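Local coordinates for protein (2Z,6E)-hedycaryol synthase (Kitasatospora setae, PDB 4MC3) that catalyses the magnesium-dependent 1,11-cyclization of (2E,6E)-farnesyl diphosphate, with addition of water, to the sesquiterpene alcohol (2Z,6E)-hedycaryol, releasing diphosphate, at residues D140-H145 / M181-D186; Y171-M176 / L209-A214. One frame throughout, in Å; residues are numbered along the deposited sequence.

Contact 1: D140-H145 / M181-D186; sequences DAFIGH and MPWLWD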
ATOM      1  N   ASP A 140      -1.038  16.577   0.165  1.00 19.65           N
ATOM      2  CA  ASP A 140       0.379  16.548   0.511  1.00 20.26           C
ATOM      3  C   ASP A 140       0.761  15.163   1.120  1.00 19.12           C
ATOM      4  O   ASP A 140       1.857  14.639   0.871  1.00 20.42           O
ATOM      5  CB  ASP A 140       0.702  17.639   1.516  1.00 22.36           C
ATOM      6  CG  ASP A 140       0.749  19.009   0.903  1.00 27.07           C
ATOM      7  OD1 ASP A 140       0.789  19.153  -0.332  1.00 32.29           O
ATOM      8  OD2 ASP A 140       0.809  19.970   1.695  1.00 37.79           O
ATOM      9  N   ALA A 141      -0.129  14.583   1.937  1.00 18.59           N
ATOM     10  CA  ALA A 141       0.124  13.274   2.572  1.00 19.74           C
ATOM     11  C   ALA A 141       0.184  12.204   1.499  1.00 18.98           C
ATOM     12  O   ALA A 141       1.113  11.398   1.463  1.00 17.89           O
ATOM     13  CB  ALA A 141      -0.947  12.955   3.572  1.00 19.48           C
ATOM     14  N   PHE A 142      -0.773  12.232   0.575  1.00 17.05           N
ATOM     15  CA  PHE A 142      -0.826  11.246  -0.518  1.00 16.30           C
ATOM     16  C   PHE A 142       0.430  11.366  -1.393  1.00 17.12           C
ATOM     17  O   PHE A 142       1.072  10.336  -1.667  1.00 17.31           O
ATOM     18  CB  PHE A 142      -2.087  11.433  -1.402  1.00 17.00           C
ATOM     19  CG  PHE A 142      -2.134  10.476  -2.538  1.00 15.84           C
ATOM     20  CD1 PHE A 142      -2.738   9.232  -2.384  1.00 15.11           C
ATOM     21  CD2 PHE A 142      -1.538  10.760  -3.753  1.00 19.58           C
ATOM     22  CE1 PHE A 142      -2.759   8.321  -3.396  1.00 15.85           C
ATOM     23  CE2 PHE A 142      -1.504   9.810  -4.795  1.00 18.07           C
ATOM     24  CZ  PHE A 142      -2.170   8.599  -4.633  1.00 16.58           C
ATOM     25  N   ILE A 143       0.800  12.574  -1.818  1.00 18.30           N
ATOM     26  CA  ILE A 143       1.982  12.728  -2.624  1.00 19.06           C
ATOM     27  C   ILE A 143       3.216  12.224  -1.916  1.00 17.98           C
ATOM     28  O   ILE A 143       4.057  11.556  -2.494  1.00 20.34           O
ATOM     29  CB  ILE A 143       2.155  14.236  -3.050  1.00 20.37           C
ATOM     30  CG1 ILE A 143       1.071  14.579  -4.033  1.00 25.63           C
ATOM     31  CG2 ILE A 143       3.542  14.501  -3.642  1.00 22.76           C
ATOM     32  CD1 ILE A 143       1.098  16.057  -4.423  1.00 30.47           C
ATOM     33  N   GLY A 144       3.352  12.536  -0.657  1.00 18.76           N
ATOM     34  CA  GLY A 144       4.538  12.065   0.033  1.00 21.79           C
ATOM     35  C   GLY A 144       4.609  10.549   0.098  1.00 21.65           C
ATOM     36  O   GLY A 144       5.653   9.948  -0.147  1.00 19.36           O
ATOM     37  N   HIS A 145       3.472   9.930   0.383  1.00 17.37           N
ATOM     38  CA  HIS A 145       3.431   8.460   0.419  1.00 17.11           C
ATOM     39  C   HIS A 145       3.654   7.827  -0.966  1.00 16.80           C
ATOM     40  O   HIS A 145       4.300   6.765  -1.066  1.00 16.09           O
ATOM     41  CB  HIS A 145       2.114   8.046   1.010  1.00 16.76           C
ATOM     42  CG  HIS A 145       1.969   8.313   2.471  1.00 17.31           C
ATOM     43  ND1 HIS A 145       0.731   8.490   3.055  1.00 19.77           N
ATOM     44  CD2 HIS A 145       2.871   8.321   3.487  1.00 21.51           C
ATOM     45  CE1 HIS A 145       0.879   8.672   4.348  1.00 24.31           C
ATOM     46  NE2 HIS A 145       2.169   8.582   4.635  1.00 25.82           N
ATOM     47  N   MET A 181       0.798   0.305   0.871  1.00 14.97           N
ATOM     48  CA  MET A 181      -0.243   0.505   1.871  1.00 15.84           C
ATOM     49  C   MET A 181      -0.497   1.973   2.206  1.00 15.62           C
ATOM     50  O   MET A 181      -1.633   2.440   2.129  1.00 16.45           O
ATOM     51  CB  MET A 181       0.093  -0.269   3.149  1.00 18.18           C
ATOM     52  CG  MET A 181      -0.482  -1.676   3.192  1.00 19.59           C
ATOM     53  SD  MET A 181      -2.088  -1.796   2.383  1.00 33.45           S
ATOM     54  CE  MET A 181      -1.693  -2.867   1.003  1.00 13.56           C
ATOM     55  N   PRO A 182       0.550   2.701   2.587  1.00 15.57           N
ATOM     56  CA  PRO A 182       0.363   4.092   3.054  1.00 15.81           C
ATOM     57  C   PRO A 182      -0.483   4.951   2.077  1.00 15.42           C
ATOM     58  O   PRO A 182      -1.441   5.610   2.518  1.00 16.60           O
ATOM     59  CB  PRO A 182       1.773   4.590   3.239  1.00 17.65           C
ATOM     60  CG  PRO A 182       2.486   3.357   3.706  1.00 17.74           C
ATOM     61  CD  PRO A 182       1.966   2.304   2.756  1.00 15.92           C
ATOM     62  N   TRP A 183      -0.157   4.961   0.796  1.00 14.90           N
ATOM     63  CA  TRP A 183      -0.967   5.735  -0.147  1.00 14.92           C
ATOM     64  C   TRP A 183      -2.302   5.110  -0.455  1.00 14.22           C
ATOM     65  O   TRP A 183      -3.317   5.793  -0.672  1.00 14.65           O
ATOM     66  CB  TRP A 183      -0.209   6.105  -1.429  1.00 16.10           C
ATOM     67  CG  TRP A 183       0.214   5.018  -2.308  1.00 14.75           C
ATOM     68  CD1 TRP A 183       1.441   4.472  -2.354  1.00 16.43           C
ATOM     69  CD2 TRP A 183      -0.563   4.366  -3.298  1.00 16.11           C
ATOM     70  NE1 TRP A 183       1.483   3.492  -3.312  1.00 16.13           N
ATOM     71  CE2 TRP A 183       0.244   3.392  -3.895  1.00 16.39           C
ATOM     72  CE3 TRP A 183      -1.916   4.487  -3.725  1.00 15.95           C
ATOM     73  CZ2 TRP A 183      -0.220   2.570  -4.931  1.00 17.22           C
ATOM     74  CZ3 TRP A 183      -2.349   3.644  -4.767  1.00 16.04           C
ATOM     75  CH2 TRP A 183      -1.521   2.707  -5.328  1.00 19.55           C
ATOM     76  N   LEU A 184      -2.366   3.763  -0.424  1.00 14.76           N
ATOM     77  CA  LEU A 184      -3.644   3.097  -0.577  1.00 15.57           C
ATOM     78  C   LEU A 184      -4.628   3.507   0.467  1.00 13.78           C
ATOM     79  O   LEU A 184      -5.810   3.812   0.239  1.00 15.60           O
ATOM     80  CB  LEU A 184      -3.483   1.551  -0.638  1.00 16.17           C
ATOM     81  CG  LEU A 184      -2.776   1.083  -1.885  1.00 16.79           C
ATOM     82  CD1 LEU A 184      -2.265  -0.352  -1.713  1.00 18.24           C
ATOM     83  CD2 LEU A 184      -3.735   1.066  -3.081  1.00 17.29           C
ATOM     84  N   TRP A 185      -4.195   3.482   1.721  1.00 14.78           N
ATOM     85  CA  TRP A 185      -5.023   3.869   2.875  1.00 15.60           C
ATOM     86  C   TRP A 185      -5.360   5.362   2.824  1.00 14.27           C
ATOM     87  O   TRP A 185      -6.487   5.716   3.177  1.00 16.20           O
ATOM     88  CB  TRP A 185      -4.415   3.525   4.200  1.00 17.92           C
ATOM     89  CG  TRP A 185      -4.419   1.990   4.440  1.00 17.37           C
ATOM     90  CD1 TRP A 185      -5.342   1.095   4.026  1.00 22.56           C
ATOM     91  CD2 TRP A 185      -3.398   1.225   5.128  1.00 16.21           C
ATOM     92  NE1 TRP A 185      -4.994  -0.181   4.447  1.00 23.50           N
ATOM     93  CE2 TRP A 185      -3.779  -0.124   5.087  1.00 18.97           C
ATOM     94  CE3 TRP A 185      -2.196   1.566   5.728  1.00 17.21           C
ATOM     95  CZ2 TRP A 185      -2.991  -1.155   5.676  1.00 19.01           C
ATOM     96  CZ3 TRP A 185      -1.425   0.555   6.350  1.00 19.48           C
ATOM     97  CH2 TRP A 185      -1.832  -0.775   6.294  1.00 19.26           C
ATOM     98  N   ASP A 186      -4.446   6.221   2.349  1.00 16.27           N
ATOM     99  CA  ASP A 186      -4.839   7.597   2.120  1.00 14.90           C
ATOM    100  C   ASP A 186      -6.123   7.693   1.275  1.00 14.52           C
ATOM    101  O   ASP A 186      -7.000   8.538   1.508  1.00 16.27           O
ATOM    102  CB  ASP A 186      -3.727   8.397   1.425  1.00 15.59           C
ATOM    103  CG  ASP A 186      -2.492   8.623   2.292  1.00 16.11           C
ATOM    104  OD1 ASP A 186      -2.576   8.650   3.524  1.00 18.37           O
ATOM    105  OD2 ASP A 186      -1.406   8.762   1.654  1.00 18.53           O
TER
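Asp-186 OD2 accepts a hydrogen bond from ND1 of His-145 at 2.6 Å. The bond is nearly straight, with an N-H...O angle of 167°. The carboxylate oxygen offers its syn lone pair and sits in the plane of the imidazole, and the two flat groups are close to coplanar. This in-plane bond fixes the rotation of the ring. A short bond to a buried carboxylate is likely to raise the basicity of the imidazole. CB of Pro-182 lies over one face of the same ring, 3.9 Å from its centroid, in a CH-pi contact. Arg-210 and Tyr-177 also touch His-145.

The two segments belong to helices 136-160 and 181-188 of the all-helical class I terpene cyclase fold. They run nearly antiparallel, at 155°, with their axes 8.6 Å apart. His-145 and Trp-183 have the nearest CA atoms, and their CB atoms meet at 3.9 Å.

On the other flank, Phe-142 has CG anti to its own nitrogen (chi1 178°). This carries the ring alongside Trp-183, both side chains pointing the same way. Phe-142 CE1 reaches Trp-183 CB at 3.9 Å, while Asp-186 CB stands at the edge of the phenyl ring. Trp-74 meets Phe-142 edge-to-face, and the rings of Trp-127 and Trp-138 also pack on it. The end of the Trp-183 side chain leads away from segment 140-145. Its ring meets edge-to-face that of Phe-149, a residue further along helix 136-160 that is important for stabilizing the cation at C-11.

Contact 2: Y171-M176 / L209-A214; sequences YLDRRM and LRRAGA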
ATOM      1  N   TYR A 171      15.707  -2.116   5.498  1.00 19.17           N
ATOM      2  CA  TYR A 171      14.733  -2.774   4.605  1.00 19.65           C
ATOM      3  C   TYR A 171      13.319  -2.498   5.074  1.00 20.13           C
ATOM      4  O   TYR A 171      12.444  -2.098   4.270  1.00 21.80           O
ATOM      5  CB  TYR A 171      14.998  -4.273   4.456  1.00 21.46           C
ATOM      6  CG  TYR A 171      13.866  -5.031   3.745  1.00 21.01           C
ATOM      7  CD1 TYR A 171      13.668  -4.917   2.394  1.00 24.72           C
ATOM      8  CD2 TYR A 171      12.976  -5.807   4.457  1.00 22.97           C
ATOM      9  CE1 TYR A 171      12.654  -5.591   1.767  1.00 25.75           C
ATOM     10  CE2 TYR A 171      11.955  -6.491   3.844  1.00 22.85           C
ATOM     11  CZ  TYR A 171      11.803  -6.393   2.479  1.00 24.31           C
ATOM     12  OH  TYR A 171      10.775  -7.037   1.832  1.00 27.32           O
ATOM     13  N   LEU A 172      13.026  -2.696   6.366  1.00 20.10           N
ATOM     14  CA  LEU A 172      11.639  -2.496   6.806  1.00 20.68           C
ATOM     15  C   LEU A 172      11.194  -1.029   6.660  1.00 21.56           C
ATOM     16  O   LEU A 172      10.040  -0.729   6.371  1.00 20.63           O
ATOM     17  CB  LEU A 172      11.404  -2.974   8.254  1.00 22.32           C
ATOM     18  CG  LEU A 172      11.678  -4.440   8.553  1.00 27.08           C
ATOM     19  CD1 LEU A 172      11.433  -4.759  10.041  1.00 33.46           C
ATOM     20  CD2 LEU A 172      10.801  -5.304   7.689  1.00 28.01           C
ATOM     21  N   ASP A 173      12.120  -0.115   6.851  1.00 21.49           N
ATOM     22  CA  ASP A 173      11.821   1.308   6.752  1.00 21.74           C
ATOM     23  C   ASP A 173      11.356   1.625   5.335  1.00 20.90           C
ATOM     24  O   ASP A 173      10.447   2.466   5.179  1.00 24.93           O
ATOM     25  CB  ASP A 173      13.049   2.141   7.053  1.00 23.72           C
ATOM     26  CG  ASP A 173      13.359   2.258   8.540  1.00 25.99           C
ATOM     27  OD1 ASP A 173      12.502   1.932   9.388  1.00 29.43           O
ATOM     28  OD2 ASP A 173      14.439   2.822   8.862  1.00 29.18           O
ATOM     29  N   ARG A 174      11.949   1.019   4.330  1.00 19.67           N
ATOM     30  CA  ARG A 174      11.536   1.207   2.920  1.00 21.21           C
ATOM     31  C   ARG A 174      10.368   0.308   2.497  1.00 19.40           C
ATOM     32  O   ARG A 174       9.464   0.742   1.711  1.00 19.09           O
ATOM     33  CB  ARG A 174      12.685   1.143   1.954  1.00 29.76           C
ATOM     34  CG  ARG A 174      13.218  -0.193   1.679  1.00 27.65           C
ATOM     35  CD  ARG A 174      14.279  -0.063   0.561  1.00 34.22           C
ATOM     36  NE  ARG A 174      14.932  -1.336   0.454  1.00 32.58           N
ATOM     37  CZ  ARG A 174      15.971  -1.710   1.221  1.00 34.18           C
ATOM     38  NH1 ARG A 174      16.480  -2.913   1.076  1.00 36.44           N
ATOM     39  NH2 ARG A 174      16.497  -0.884   2.123  1.00 32.65           N
ATOM     40  N   ARG A 175      10.299  -0.895   3.071  1.00 20.39           N
ATOM     41  CA  ARG A 175       9.273  -1.853   2.735  1.00 17.64           C
ATOM     42  C   ARG A 175       7.874  -1.352   3.125  1.00 16.96           C
ATOM     43  O   ARG A 175       6.880  -1.675   2.457  1.00 18.40           O
ATOM     44  CB  ARG A 175       9.552  -3.214   3.390  1.00 18.39           C
ATOM     45  CG  ARG A 175       8.657  -4.306   2.938  1.00 21.95           C
ATOM     46  CD  ARG A 175       8.767  -4.603   1.479  1.00 22.68           C
ATOM     47  NE  ARG A 175       8.047  -5.815   1.144  1.00 22.77           N
ATOM     48  CZ  ARG A 175       7.068  -5.896   0.253  1.00 23.08           C
ATOM     49  NH1 ARG A 175       6.679  -4.829  -0.470  1.00 21.63           N
ATOM     50  NH2 ARG A 175       6.475  -7.041   0.101  1.00 24.61           N
ATOM     51  N   MET A 176       7.764  -0.604   4.221  1.00 17.53           N
ATOM     52  CA  MET A 176       6.454  -0.058   4.615  1.00 16.80           C
ATOM     53  C   MET A 176       5.909   0.855   3.518  1.00 17.24           C
ATOM     54  O   MET A 176       4.704   0.982   3.411  1.00 18.85           O
ATOM     55  CB  MET A 176       6.414   0.624   5.958  1.00 23.78           C
ATOM     56  CG  MET A 176       7.154   1.872   6.089  1.00 26.22           C
ATOM     57  SD  MET A 176       6.573   2.879   7.538  1.00 26.61           S
ATOM     58  CE  MET A 176       4.965   3.557   7.180  1.00 29.59           C
ATOM     59  N   LEU A 209       0.154   2.549  13.886  1.00 22.94           N
ATOM     60  CA  LEU A 209      -0.788   1.627  13.220  1.00 22.52           C
ATOM     61  C   LEU A 209      -0.456   1.451  11.738  1.00 18.79           C
ATOM     62  O   LEU A 209      -0.478   0.306  11.229  1.00 22.11           O
ATOM     63  CB  LEU A 209      -2.228   2.199  13.363  1.00 24.66           C
ATOM     64  CG  LEU A 209      -3.354   1.413  12.673  1.00 25.36           C
ATOM     65  CD1 LEU A 209      -3.467   0.001  13.185  1.00 26.30           C
ATOM     66  CD2 LEU A 209      -4.669   2.164  12.850  1.00 29.39           C
ATOM     67  N   ARG A 210      -0.224   2.566  11.067  1.00 20.28           N
ATOM     68  CA  ARG A 210       0.056   2.566   9.623  1.00 19.55           C
ATOM     69  C   ARG A 210       1.338   1.732   9.362  1.00 18.40           C
ATOM     70  O   ARG A 210       1.359   0.886   8.480  1.00 19.10           O
ATOM     71  CB  ARG A 210       0.241   4.007   9.124  1.00 20.56           C
ATOM     72  CG  ARG A 210       0.613   4.204   7.661  1.00 21.70           C
ATOM     73  CD  ARG A 210       0.814   5.657   7.240  1.00 23.46           C
ATOM     74  NE  ARG A 210      -0.428   6.380   7.444  1.00 22.73           N
ATOM     75  CZ  ARG A 210      -0.669   7.330   8.378  1.00 25.22           C
ATOM     76  NH1 ARG A 210       0.259   7.802   9.162  1.00 27.24           N
ATOM     77  NH2 ARG A 210      -1.901   7.826   8.471  1.00 25.16           N
ATOM     78  N   ARG A 211       2.396   1.972  10.113  1.00 18.75           N
ATOM     79  CA  ARG A 211       3.639   1.237   9.925  1.00 18.21           C
ATOM     80  C   ARG A 211       3.480  -0.231  10.209  1.00 18.01           C
ATOM     81  O   ARG A 211       3.889  -1.093   9.392  1.00 18.77           O
ATOM     82  CB  ARG A 211       4.775   1.836  10.777  1.00 21.38           C
ATOM     83  CG  ARG A 211       6.033   0.951  10.728  1.00 22.39           C
ATOM     84  CD  ARG A 211       7.171   1.572  11.528  1.00 27.73           C
ATOM     85  NE  ARG A 211       8.238   0.591  11.665  1.00 28.95           N
ATOM     86  CZ  ARG A 211       9.405   0.580  11.029  1.00 29.86           C
ATOM     87  NH1 ARG A 211       9.750   1.517  10.176  1.00 32.46           N
ATOM     88  NH2 ARG A 211      10.252  -0.402  11.313  1.00 32.72           N
ATOM     89  N   ALA A 212       2.872  -0.585  11.339  1.00 19.52           N
ATOM     90  CA  ALA A 212       2.729  -1.979  11.687  1.00 20.93           C
ATOM     91  C   ALA A 212       1.823  -2.722  10.760  1.00 18.99           C
ATOM     92  O   ALA A 212       2.088  -3.894  10.399  1.00 19.76           O
ATOM     93  CB  ALA A 212       2.258  -2.121  13.125  1.00 23.12           C
ATOM     94  N   GLY A 213       0.714  -2.096  10.348  1.00 19.16           N
ATOM     95  CA  GLY A 213      -0.174  -2.739   9.423  1.00 20.39           C
ATOM     96  C   GLY A 213       0.509  -2.971   8.087  1.00 18.50           C
ATOM     97  O   GLY A 213       0.389  -4.054   7.467  1.00 19.77           O
ATOM     98  N   ALA A 214       1.231  -1.943   7.615  1.00 16.96           N
ATOM     99  CA  ALA A 214       1.937  -2.032   6.317  1.00 16.27           C
ATOM    100  C   ALA A 214       2.982  -3.157   6.396  1.00 16.88           C
ATOM    101  O   ALA A 214       3.138  -3.923   5.434  1.00 17.71           O
ATOM    102  CB  ALA A 214       2.575  -0.721   5.900  1.00 16.85           C
TER
HETATM  103  O   HOH W   1      13.053  -0.848  10.937  1.00 29.97           O
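Met-176 and Arg-211 bury the most surface here, and they meet along their aliphatic parts. The methionine crosses the arginine at about a right angle. Its SD touches Arg-211 CG at 3.8 Å, and its CE rests against Arg-211 CA at 3.8 Å. A bend at the thioether (chi3 -72°) turns the methyl toward the Arg-211 backbone.

Arg-211 is extended from CG to NE, which carries its guanidinium to helix 168-178. There NH1 forms a salt bridge with Asp-173 OD1 at 2.9 Å. The oxygen lies near the guanidinium plane, but the carboxylate is turned 72° from it, so one oxygen takes the bond. A water accepts from Arg-211 NH2 and donates to the same OD1, closing a second link. An alanine in place of Arg-211 would probably leave Asp-173 without this charged mate and strip the sulfur of part of its packing.

Ala-214 is the third partner. Its CB lies 4.1 Å from Met-176 CB and 3.7 Å from Met-176 O, a buried carbonyl oxygen with no polar partner in the model. Segments 171-176 and 209-214, on helices 168-178 and 204-225, cross almost perpendicularly, at 97°. Helix 250-282 packs behind Ala-212, and helix 136-160 reaches Arg-210 through His-145.

Contacts 1 and 2 lie with centres about 13 Å apart and touch directly. Pro-182 CD packs on Met-176 O at 3.1 Å, close to the break between helices 168-178 and 181-188. Trp-185 CZ3 meets Arg-210 O at 3.5 Å. The segments of contacts 1 and 2 alternate along the chain, and the two contacts join four helices. Contact 1 borders the nerolidol pocket; contact 2 stands farther back. Met-181 touches the ligand, and the Trp-183 side chain comes within about 4 Å of it; the side chain of Ala-214 is about 9 Å from the bound nerolidol. Segment 171-176 also carries Arg-175, a probable substrate-binding residue, which forms a salt bridge with Asp-222 of the NXXXSXXXE motif.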